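Local coordinates for protein sialidase B (PDB 4XJW) that cleaves terminal sialic acid residues from alpha-(2->3)-, alpha-(2->6)- and alpha-(2->8)-linked oligosaccharides, glycoproteins and glycolipids, at residues K300-P309 and T416-Q427; F442-C453 and F468-L479. The protein carries 1 engineered substitution. All coordinates share one frame; numbering follows the deposited sequence.

Contact 1 of 2, residues K300-P309 and T416-Q427; sequences KTILLADVMP and TPTNYIAMTTSQ
Thr301, Leu303, Ala305 and Val307 pair with Ser426, Thr424, Ala422 and Tyr420, each couple trading two backbone hydrogen bonds. The eight bonds span Thr424 N to Leu303 O at 2.8 Å to Thr301 N to Ser426 O at 3.1 Å. The strand axes run at 135°, so strands 301-308 and 420-426 form a twisted antiparallel pair.

Apolar contacts lie on both faces. Met423, bent at chi3 (-32°), brings CE to 3.4 Å from Ile302 CG2, a tight approach, while its CB meets Leu304 CD1. Leu304 CD2 reaches Ile421 CG2, and Thr425 CG2 lies alongside Ile302 CG1. On the other face Val307 CG2 presses on Ala422 CB, also at 3.4 Å.

This pair belongs to a blade of the sialidase beta-propeller, where strand 286-294 continues the sheet beyond 301-308 and strand 437-438 beyond 420-426.

At one margin Lys300 NZ donates to a water, 2.6 Å from Thr425 OG1, that bridges the strands. Tyr420 has Val307 O at its ring edge and Pro309 CG 3.8 Å from CE1; its OH donates to Thr416 O, which also accepts from Thr418 N. The buried carboxylate of Asp306 accepts Leu452 N, from strand 451-459, at OD1.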
loop_
_atom_site.group_PDB
_atom_site.type_symbol
_atom_site.label_atom_id
_atom_site.label_comp_id
_atom_site.label_asym_id
_atom_site.label_seq_id
_atom_site.Cartn_x
_atom_site.Cartn_y
_atom_site.Cartn_z
ATOM N N LYS A 300 -6.717 19.730 16.935
ATOM C CA LYS A 300 -6.842 18.286 16.764
ATOM C C LYS A 300 -6.394 17.837 15.372
ATOM O O LYS A 300 -6.461 18.584 14.395
ATOM C CB LYS A 300 -8.285 17.818 16.999
ATOM C CG LYS A 300 -8.795 17.988 18.429
ATOM C CD LYS A 300 -10.204 17.429 18.571
ATOM C CE LYS A 300 -10.757 17.655 19.976
ATOM N NZ LYS A 300 -12.174 17.212 20.094
ATOM N N THR A 301 -5.906 16.609 15.295
ATOM C CA THR A 301 -5.680 15.978 14.006
ATOM C C THR A 301 -6.931 15.173 13.731
ATOM O O THR A 301 -7.468 14.518 14.633
ATOM C CB THR A 301 -4.455 15.045 14.044
ATOM O OG1 THR A 301 -3.311 15.783 14.482
ATOM C CG2 THR A 301 -4.174 14.468 12.673
ATOM N N ILE A 302 -7.410 15.238 12.494
ATOM C CA ILE A 302 -8.639 14.562 12.113
ATOM C C ILE A 302 -8.377 13.548 11.003
ATOM O O ILE A 302 -7.759 13.870 9.990
ATOM C CB ILE A 302 -9.697 15.580 11.690
ATOM C CG1 ILE A 302 -10.023 16.500 12.871
ATOM C CG2 ILE A 302 -10.929 14.878 11.151
ATOM C CD1 ILE A 302 -10.974 17.625 12.527
ATOM N N LEU A 303 -8.836 12.316 11.201
ATOM C CA LEU A 303 -8.652 11.269 10.199
ATOM C C LEU A 303 -9.998 10.706 9.775
ATOM O O LEU A 303 -10.835 10.365 10.616
ATOM C CB LEU A 303 -7.718 10.165 10.743
ATOM C CG LEU A 303 -7.380 8.953 9.855
ATOM C CD1 LEU A 303 -6.022 8.377 10.226
ATOM C CD2 LEU A 303 -8.421 7.852 9.986
ATOM N N LEU A 304 -10.210 10.632 8.467
ATOM C CA LEU A 304 -11.417 10.015 7.933
ATOM C C LEU A 304 -11.059 8.703 7.224
ATOM O O LEU A 304 -9.935 8.531 6.757
ATOM C CB LEU A 304 -12.147 10.968 6.973
ATOM C CG LEU A 304 -13.162 11.946 7.570
ATOM C CD1 LEU A 304 -12.535 12.852 8.611
ATOM C CD2 LEU A 304 -13.805 12.768 6.460
ATOM N N ALA A 305 -12.013 7.777 7.154
ATOM C CA ALA A 305 -11.862 6.549 6.361
ATOM C C ALA A 305 -13.223 6.015 5.944
ATOM O O ALA A 305 -14.227 6.323 6.576
ATOM C CB ALA A 305 -11.085 5.475 7.142
ATOM N N ASP A 306 -13.265 5.208 4.893
ATOM C CA ASP A 306 -14.507 4.501 4.591
ATOM C C ASP A 306 -14.689 3.386 5.610
ATOM O O ASP A 306 -13.705 2.784 6.052
ATOM C CB ASP A 306 -14.480 3.835 3.216
ATOM C CG ASP A 306 -14.199 4.796 2.068
ATOM O OD1 ASP A 306 -14.522 5.996 2.159
ATOM O OD2 ASP A 306 -13.666 4.308 1.042
ATOM N N VAL A 307 -15.944 3.091 5.956
ATOM C CA VAL A 307 -16.245 1.945 6.819
ATOM C C VAL A 307 -17.120 0.967 6.065
ATOM O O VAL A 307 -18.125 1.360 5.466
ATOM C CB VAL A 307 -16.986 2.364 8.094
ATOM C CG1 VAL A 307 -17.042 1.189 9.073
ATOM C CG2 VAL A 307 -16.294 3.538 8.723
ATOM N N MET A 308 -16.736 -0.305 6.112
ATOM C CA MET A 308 -17.472 -1.392 5.465
ATOM C C MET A 308 -17.998 -2.388 6.488
ATOM O O MET A 308 -17.232 -2.948 7.274
ATOM C CB MET A 308 -16.555 -2.131 4.500
ATOM C CG MET A 308 -15.993 -1.271 3.387
ATOM S SD MET A 308 -17.264 -0.792 2.200
ATOM C CE MET A 308 -16.306 0.264 1.111
ATOM N N PRO A 309 -19.315 -2.629 6.481
ATOM C CA PRO A 309 -19.881 -3.695 7.307
ATOM C C PRO A 309 -19.356 -5.066 6.885
ATOM O O PRO A 309 -18.758 -5.217 5.811
ATOM C CB PRO A 309 -21.383 -3.606 7.006
ATOM C CG PRO A 309 -21.599 -2.189 6.534
ATOM C CD PRO A 309 -20.354 -1.899 5.739
ATOM N N THR A 416 -27.175 -1.326 7.650
ATOM C CA THR A 416 -27.377 -1.533 6.224
ATOM C C THR A 416 -26.060 -1.935 5.558
ATOM O O THR A 416 -25.021 -1.339 5.843
ATOM C CB THR A 416 -27.901 -0.235 5.578
ATOM O OG1 THR A 416 -29.148 0.140 6.188
ATOM C CG2 THR A 416 -28.085 -0.394 4.091
ATOM N N PRO A 417 -26.085 -2.977 4.710
ATOM C CA PRO A 417 -24.878 -3.443 4.013
ATOM C C PRO A 417 -24.485 -2.485 2.907
ATOM O O PRO A 417 -24.672 -2.770 1.734
ATOM C CB PRO A 417 -25.307 -4.791 3.419
ATOM C CG PRO A 417 -26.795 -4.635 3.229
ATOM C CD PRO A 417 -27.243 -3.846 4.430
ATOM N N THR A 418 -23.938 -1.339 3.295
ATOM C CA THR A 418 -23.503 -0.342 2.330
ATOM C C THR A 418 -22.250 0.305 2.889
ATOM O O THR A 418 -21.835 -0.034 3.991
ATOM C CB THR A 418 -24.605 0.715 2.078
ATOM O OG1 THR A 418 -24.257 1.530 0.948
ATOM C CG2 THR A 418 -24.820 1.589 3.312
ATOM N N ASN A 419 -21.645 1.224 2.143
ATOM C CA ASN A 419 -20.426 1.893 2.625
ATOM C C ASN A 419 -20.725 3.200 3.350
ATOM O O ASN A 419 -21.658 3.933 2.989
ATOM C CB ASN A 419 -19.470 2.154 1.465
ATOM C CG ASN A 419 -20.116 2.965 0.369
ATOM O OD1 ASN A 419 -21.012 2.473 -0.320
ATOM N ND2 ASN A 419 -19.678 4.216 0.203
ATOM N N TYR A 420 -19.914 3.493 4.369
ATOM C CA TYR A 420 -20.063 4.703 5.171
ATOM C C TYR A 420 -18.737 5.456 5.234
ATOM O O TYR A 420 -17.701 4.921 4.843
ATOM C CB TYR A 420 -20.496 4.364 6.602
ATOM C CG TYR A 420 -21.759 3.538 6.706
ATOM C CD1 TYR A 420 -21.738 2.160 6.491
ATOM C CD2 TYR A 420 -22.972 4.134 7.031
ATOM C CE1 TYR A 420 -22.892 1.405 6.594
ATOM C CE2 TYR A 420 -24.129 3.387 7.133
ATOM C CZ TYR A 420 -24.082 2.030 6.910
ATOM O OH TYR A 420 -25.239 1.289 7.011
ATOM N N ILE A 421 -18.775 6.687 5.735
ATOM C CA ILE A 421 -17.551 7.417 6.068
ATOM C C ILE A 421 -17.556 7.672 7.561
ATOM O O ILE A 421 -18.579 8.075 8.114
ATOM C CB ILE A 421 -17.448 8.766 5.327
ATOM C CG1 ILE A 421 -17.395 8.545 3.819
ATOM C CG2 ILE A 421 -16.196 9.543 5.764
ATOM C CD1 ILE A 421 -17.295 9.838 3.002
ATOM N N ALA A 422 -16.426 7.423 8.217
ATOM C CA ALA A 422 -16.308 7.735 9.640
ATOM C C ALA A 422 -15.147 8.669 9.862
ATOM O O ALA A 422 -14.264 8.763 9.017
ATOM C CB ALA A 422 -16.128 6.487 10.452
ATOM N N MET A 423 -15.145 9.319 11.024
ATOM C CA MET A 423 -14.061 10.216 11.401
ATOM C C MET A 423 -13.571 9.868 12.798
ATOM O O MET A 423 -14.350 9.410 13.637
ATOM C CB MET A 423 -14.530 11.671 11.340
ATOM C CG MET A 423 -15.475 12.079 12.429
ATOM S SD MET A 423 -15.711 13.868 12.478
ATOM C CE MET A 423 -14.159 14.478 11.960
ATOM N N THR A 424 -12.272 10.044 13.032
ATOM C CA THR A 424 -11.731 9.988 14.374
ATOM C C THR A 424 -10.834 11.199 14.542
ATOM O O THR A 424 -10.448 11.836 13.549
ATOM C CB THR A 424 -10.959 8.669 14.657
ATOM O OG1 THR A 424 -10.486 8.693 16.012
ATOM C CG2 THR A 424 -9.768 8.494 13.711
ATOM N N THR A 425 -10.539 11.535 15.792
ATOM C CA THR A 425 -9.679 12.668 16.095
ATOM C C THR A 425 -8.598 12.247 17.067
ATOM O O THR A 425 -8.737 11.262 17.785
ATOM C CB THR A 425 -10.445 13.848 16.720
ATOM O OG1 THR A 425 -10.896 13.487 18.031
ATOM C CG2 THR A 425 -11.641 14.261 15.859
ATOM N N SER A 426 -7.513 13.007 17.086
ATOM C CA SER A 426 -6.461 12.799 18.061
ATOM C C SER A 426 -6.137 14.132 18.698
ATOM O O SER A 426 -5.993 15.141 18.006
ATOM C CB SER A 426 -5.199 12.234 17.417
ATOM O OG SER A 426 -4.147 12.228 18.374
ATOM N N GLN A 427 -6.013 14.126 20.019
ATOM C CA GLN A 427 -5.681 15.333 20.758
ATOM C C GLN A 427 -4.194 15.372 21.087
ATOM O O GLN A 427 -3.716 16.320 21.714
ATOM C CB GLN A 427 -6.517 15.404 22.037
ATOM C CG GLN A 427 -7.978 15.773 21.788
ATOM C CD GLN A 427 -8.946 14.922 22.590
ATOM O OE1 GLN A 427 -8.539 14.162 23.469
ATOM N NE2 GLN A 427 -10.235 15.040 22.283
HETATM O O HOH W 1 -12.908 14.809 19.025
#

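Contact 2 of 2, residues F442-C453 and F468-L479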
loop_
_atom_site.group_PDB
_atom_site.type_symbol
_atom_site.label_atom_id
_atom_site.label_comp_id
_atom_site.label_asym_id
_atom_site.label_seq_id
_atom_site.Cartn_x
_atom_site.Cartn_y
_atom_site.Cartn_z
ATOM N N PHE A 442 -24.850 12.575 2.864
ATOM C CA PHE A 442 -24.851 13.868 2.189
ATOM C C PHE A 442 -25.712 13.904 0.924
ATOM O O PHE A 442 -25.984 14.979 0.386
ATOM C CB PHE A 442 -23.421 14.295 1.858
ATOM C CG PHE A 442 -22.577 14.560 3.069
ATOM C CD1 PHE A 442 -22.584 15.808 3.674
ATOM C CD2 PHE A 442 -21.785 13.556 3.610
ATOM C CE1 PHE A 442 -21.809 16.052 4.803
ATOM C CE2 PHE A 442 -21.005 13.789 4.723
ATOM C CZ PHE A 442 -21.023 15.039 5.327
ATOM N N LEU A 443 -26.142 12.737 0.457
ATOM C CA LEU A 443 -26.858 12.646 -0.811
ATOM C C LEU A 443 -28.251 12.027 -0.675
ATOM O O LEU A 443 -28.774 11.437 -1.625
ATOM C CB LEU A 443 -26.017 11.887 -1.844
ATOM C CG LEU A 443 -24.695 12.559 -2.226
ATOM C CD1 LEU A 443 -23.854 11.678 -3.121
ATOM C CD2 LEU A 443 -24.939 13.896 -2.888
ATOM N N GLY A 444 -28.857 12.170 0.499
ATOM C CA GLY A 444 -30.208 11.670 0.713
ATOM C C GLY A 444 -30.309 10.224 1.176
ATOM O O GLY A 444 -29.317 9.494 1.200
ATOM N N GLU A 445 -31.521 9.818 1.545
ATOM C CA GLU A 445 -31.785 8.480 2.084
ATOM C C GLU A 445 -31.486 7.326 1.125
ATOM O O GLU A 445 -31.238 6.202 1.562
ATOM C CB GLU A 445 -33.244 8.369 2.542
ATOM C CG GLU A 445 -33.497 8.784 3.984
ATOM C CD GLU A 445 -34.965 8.672 4.376
ATOM O OE1 GLU A 445 -35.253 8.666 5.591
ATOM O OE2 GLU A 445 -35.823 8.593 3.468
ATOM N N LYS A 446 -31.530 7.596 -0.175
ATOM C CA LYS A 446 -31.453 6.537 -1.177
ATOM C C LYS A 446 -30.145 6.519 -1.964
ATOM O O LYS A 446 -30.124 6.202 -3.152
ATOM C CB LYS A 446 -32.630 6.643 -2.142
ATOM C CG LYS A 446 -33.938 6.111 -1.594
ATOM C CD LYS A 446 -34.934 5.902 -2.728
ATOM C CE LYS A 446 -35.475 7.228 -3.231
ATOM N NZ LYS A 446 -36.364 7.859 -2.210
ATOM N N HIS A 447 -29.048 6.851 -1.293
ATOM C CA HIS A 447 -27.744 6.901 -1.948
ATOM C C HIS A 447 -26.676 6.432 -0.968
ATOM O O HIS A 447 -26.637 6.884 0.168
ATOM C CB HIS A 447 -27.447 8.334 -2.401
ATOM C CG HIS A 447 -26.319 8.443 -3.380
ATOM N ND1 HIS A 447 -25.007 8.184 -3.046
ATOM C CD2 HIS A 447 -26.309 8.807 -4.687
ATOM C CE1 HIS A 447 -24.239 8.366 -4.107
ATOM N NE2 HIS A 447 -25.005 8.749 -5.113
ATOM N N ASN A 448 -25.820 5.515 -1.402
ATOM C CA ASN A 448 -24.742 5.034 -0.541
ATOM C C ASN A 448 -23.759 6.151 -0.220
ATOM O O ASN A 448 -23.823 7.227 -0.813
ATOM C CB ASN A 448 -24.024 3.846 -1.193
ATOM C CG ASN A 448 -23.273 4.227 -2.450
ATOM O OD1 ASN A 448 -23.738 5.043 -3.244
ATOM N ND2 ASN A 448 -22.096 3.633 -2.639
ATOM N N GLY A 449 -22.858 5.904 0.725
ATOM C CA GLY A 449 -21.851 6.893 1.063
ATOM C C GLY A 449 -21.005 7.220 -0.151
ATOM O O GLY A 449 -20.860 6.400 -1.071
ATOM N N THR A 450 -20.468 8.435 -0.179
ATOM C CA THR A 450 -19.460 8.766 -1.169
ATOM C C THR A 450 -18.178 8.072 -0.720
ATOM O O THR A 450 -18.107 7.561 0.401
ATOM C CB THR A 450 -19.233 10.276 -1.275
ATOM O OG1 THR A 450 -18.837 10.807 -0.001
ATOM C CG2 THR A 450 -20.517 10.982 -1.744
ATOM N N TYR A 451 -17.185 8.044 -1.598
ATOM C CA TYR A 451 -15.956 7.309 -1.326
ATOM C C TYR A 451 -14.845 8.298 -1.016
ATOM O O TYR A 451 -14.567 9.194 -1.818
ATOM C CB TYR A 451 -15.580 6.455 -2.531
ATOM C CG TYR A 451 -16.719 5.606 -3.055
ATOM C CD1 TYR A 451 -17.217 4.546 -2.314
ATOM C CD2 TYR A 451 -17.294 5.877 -4.289
ATOM C CE1 TYR A 451 -18.263 3.768 -2.791
ATOM C CE2 TYR A 451 -18.330 5.110 -4.777
ATOM C CZ TYR A 451 -18.810 4.057 -4.025
ATOM O OH TYR A 451 -19.852 3.299 -4.523
ATOM N N LEU A 452 -14.209 8.141 0.146
ATOM C CA LEU A 452 -13.194 9.093 0.565
ATOM C C LEU A 452 -11.996 9.047 -0.370
ATOM O O LEU A 452 -11.546 7.974 -0.771
ATOM C CB LEU A 452 -12.755 8.796 1.990
ATOM C CG LEU A 452 -11.879 9.832 2.684
ATOM C CD1 LEU A 452 -12.640 11.109 2.959
ATOM C CD2 LEU A 452 -11.347 9.236 3.981
ATOM N N CYS A 453 -11.478 10.218 -0.715
ATOM C CA CYS A 453 -10.234 10.283 -1.470
ATOM C C CYS A 453 -9.062 10.118 -0.519
ATOM O O CYS A 453 -8.892 10.915 0.411
ATOM C CB CYS A 453 -10.105 11.621 -2.197
ATOM S SG CYS A 453 -11.448 11.929 -3.375
ATOM N N PHE A 468 -12.498 17.780 2.972
ATOM C CA PHE A 468 -12.098 16.443 2.533
ATOM C C PHE A 468 -12.775 16.128 1.218
ATOM O O PHE A 468 -14.000 16.194 1.123
ATOM C CB PHE A 468 -12.501 15.390 3.561
ATOM C CG PHE A 468 -11.579 15.308 4.747
ATOM C CD1 PHE A 468 -10.416 14.548 4.683
ATOM C CD2 PHE A 468 -11.886 15.977 5.920
ATOM C CE1 PHE A 468 -9.566 14.462 5.764
ATOM C CE2 PHE A 468 -11.045 15.890 7.026
ATOM C CZ PHE A 468 -9.884 15.126 6.942
ATOM N N ALA A 469 -11.977 15.774 0.212
ATOM C CA ALA A 469 -12.513 15.340 -1.075
ATOM C C ALA A 469 -13.046 13.916 -0.997
ATOM O O ALA A 469 -12.426 13.030 -0.381
ATOM C CB ALA A 469 -11.462 15.449 -2.160
ATOM N N THR A 470 -14.200 13.698 -1.630
ATOM C CA THR A 470 -14.738 12.354 -1.829
ATOM C C THR A 470 -15.261 12.303 -3.258
ATOM O O THR A 470 -15.393 13.346 -3.904
ATOM C CB THR A 470 -15.887 12.026 -0.857
ATOM O OG1 THR A 470 -17.083 12.705 -1.282
ATOM C CG2 THR A 470 -15.547 12.447 0.581
ATOM N N TYR A 471 -15.540 11.106 -3.760
ATOM C CA TYR A 471 -16.125 10.975 -5.091
ATOM C C TYR A 471 -17.294 10.013 -5.071
ATOM O O TYR A 471 -17.441 9.195 -4.157
ATOM C CB TYR A 471 -15.081 10.518 -6.111
ATOM C CG TYR A 471 -14.494 9.161 -5.817
ATOM C CD1 TYR A 471 -15.064 8.004 -6.348
ATOM C CD2 TYR A 471 -13.356 9.029 -5.036
ATOM C CE1 TYR A 471 -14.524 6.757 -6.084
ATOM C CE2 TYR A 471 -12.814 7.795 -4.768
ATOM C CZ TYR A 471 -13.397 6.661 -5.288
ATOM O OH TYR A 471 -12.835 5.432 -5.001
ATOM N N THR A 472 -18.152 10.144 -6.074
ATOM C CA THR A 472 -19.225 9.188 -6.288
ATOM C C THR A 472 -19.541 9.216 -7.766
ATOM O O THR A 472 -18.871 9.905 -8.529
ATOM C CB THR A 472 -20.475 9.512 -5.439
ATOM O OG1 THR A 472 -21.425 8.444 -5.561
ATOM C CG2 THR A 472 -21.110 10.793 -5.895
ATOM N N SER A 473 -20.543 8.454 -8.188
ATOM C CA SER A 473 -20.889 8.446 -9.601
ATOM C C SER A 473 -21.300 9.843 -10.061
ATOM O O SER A 473 -22.222 10.432 -9.516
ATOM C CB SER A 473 -22.008 7.442 -9.865
ATOM O OG SER A 473 -22.482 7.563 -11.193
ATOM N N GLY A 474 -20.574 10.383 -11.033
ATOM C CA GLY A 474 -20.941 11.654 -11.634
ATOM C C GLY A 474 -20.448 12.936 -10.984
ATOM O O GLY A 474 -20.675 14.020 -11.530
ATOM N N GLU A 475 -19.778 12.846 -9.832
ATOM C CA GLU A 475 -19.315 14.073 -9.183
ATOM C C GLU A 475 -18.194 13.865 -8.175
ATOM O O GLU A 475 -17.994 12.765 -7.658
ATOM C CB GLU A 475 -20.475 14.808 -8.491
ATOM C CG GLU A 475 -21.045 14.111 -7.253
ATOM C CD GLU A 475 -22.097 14.937 -6.520
ATOM O OE1 GLU A 475 -23.123 15.293 -7.144
ATOM O OE2 GLU A 475 -21.904 15.231 -5.318
ATOM N N LEU A 476 -17.466 14.943 -7.906
ATOM C CA LEU A 476 -16.676 15.039 -6.687
ATOM C C LEU A 476 -17.586 15.635 -5.625
ATOM O O LEU A 476 -18.379 16.539 -5.903
ATOM C CB LEU A 476 -15.448 15.922 -6.880
ATOM C CG LEU A 476 -14.397 15.453 -7.876
ATOM C CD1 LEU A 476 -13.183 16.357 -7.867
ATOM C CD2 LEU A 476 -13.992 14.014 -7.560
ATOM N N THR A 477 -17.498 15.118 -4.410
ATOM C CA THR A 477 -18.314 15.638 -3.333
ATOM C C THR A 477 -17.382 16.091 -2.225
ATOM O O THR A 477 -16.862 15.270 -1.453
ATOM C CB THR A 477 -19.326 14.608 -2.797
ATOM O OG1 THR A 477 -20.010 13.977 -3.891
ATOM C CG2 THR A 477 -20.345 15.292 -1.896
ATOM N N TYR A 478 -17.150 17.397 -2.161
ATOM C CA TYR A 478 -16.299 17.947 -1.110
ATOM C C TYR A 478 -17.049 18.036 0.209
ATOM O O TYR A 478 -18.156 18.581 0.276
ATOM C CB TYR A 478 -15.761 19.316 -1.522
ATOM C CG TYR A 478 -14.945 19.295 -2.807
ATOM C CD1 TYR A 478 -15.551 19.482 -4.048
ATOM C CD2 TYR A 478 -13.569 19.104 -2.775
ATOM C CE1 TYR A 478 -14.802 19.462 -5.231
ATOM C CE2 TYR A 478 -12.817 19.097 -3.931
ATOM C CZ TYR A 478 -13.432 19.280 -5.155
ATOM O OH TYR A 478 -12.656 19.270 -6.289
ATOM N N LEU A 479 -16.457 17.491 1.263
ATOM C CA LEU A 479 -17.051 17.585 2.585
ATOM C C LEU A 479 -16.364 18.709 3.350
ATOM O O LEU A 479 -15.140 18.687 3.558
ATOM C CB LEU A 479 -16.937 16.249 3.323
ATOM C CG LEU A 479 -17.469 15.043 2.547
ATOM C CD1 LEU A 479 -17.456 13.806 3.423
ATOM C CD2 LEU A 479 -18.882 15.321 2.029
HETATM O O HOH W 2 -20.843 6.619 -3.828
HETATM O O HOH W 3 -10.189 12.872 1.487
#
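Tyr451 and Tyr471 form an antiparallel hydrogen-bonded pair, with Tyr451 N 2.8 Å from Tyr471 O and Tyr471 N bonded back to Tyr451 O, while Cys453 N binds Ala469 O. These bonds join the two strands of a beta hairpin, 451-459 and 466-472, inside one blade of the sialidase propeller; a type II turn from Thr472 to Glu475 leads into the next strand of the same blade.

As side chains Tyr451 and Tyr471 cross at about a right angle, but the ring planes of Tyr451 and Tyr471 meet obliquely at 47°, with Tyr451 CD2 3.4 Å from Tyr471 CE1. A CH-pi contact accompanies this: Tyr451 CB sits over one face of the Tyr471 ring, 3.7 Å from its centroid. Tyr471 is placed for this by a chi1 of 62°, which sets CG between its own N and carbonyl carbon. Cys453 SG lies in the plane of the same ring at its edge, 3.8 Å from Tyr471 CD2. Tyr471 is also about 4 Å, side chain to side chain, from Glu503, a predicted active-site residue, which puts this corner of the hairpin beside the catalytic pocket.

Phe442 offers a ring face to Leu479, whose CD2 stands over its centre only 9° off the normal. Leu443 CD1 covers a face of the His447 ring and meets Thr472 CG2 tip to tip. His447 ND1 donates to Asn448 O, which lies in the ring plane, and this bond sets the turn of the imidazole; at the ring edge Thr472 OG1 is 3.2 Å from His447 CE1.

Three threonines make separate polar bonds. Thr450 OG1 gives a weak hydrogen bond to Thr470 OG1, which itself donates to a lone pair of Thr477 O at 2.6 Å. The hydroxyl of Thr477 donates to the anti lone pair of Glu475 OE2, an oxygen shared with Ser492 and 2.7 Å from Thr477 OG1.

Contact 1 closes along the chain before contact 2 opens, and their centres lie about 14 Å apart in adjacent blades that share a continuous run of strands. The two pairs belong to neighbouring four-stranded antiparallel blades of the propeller, whose first strands, 286-294 and 451-459, run parallel side by side, so hydrogen bonding carries on from one blade into the next. The contacts also touch directly, since the amide of Asn419 probably bonds through ND2 to Gly449 O and through OD1 to Asn448 ND2, and Leu304 O packs on Leu452 CD2. Both come near the predicted active-site Glu503: Asp306 of contact 1 at about 8 Å between side chains, and Tyr471 of contact 2 closer still.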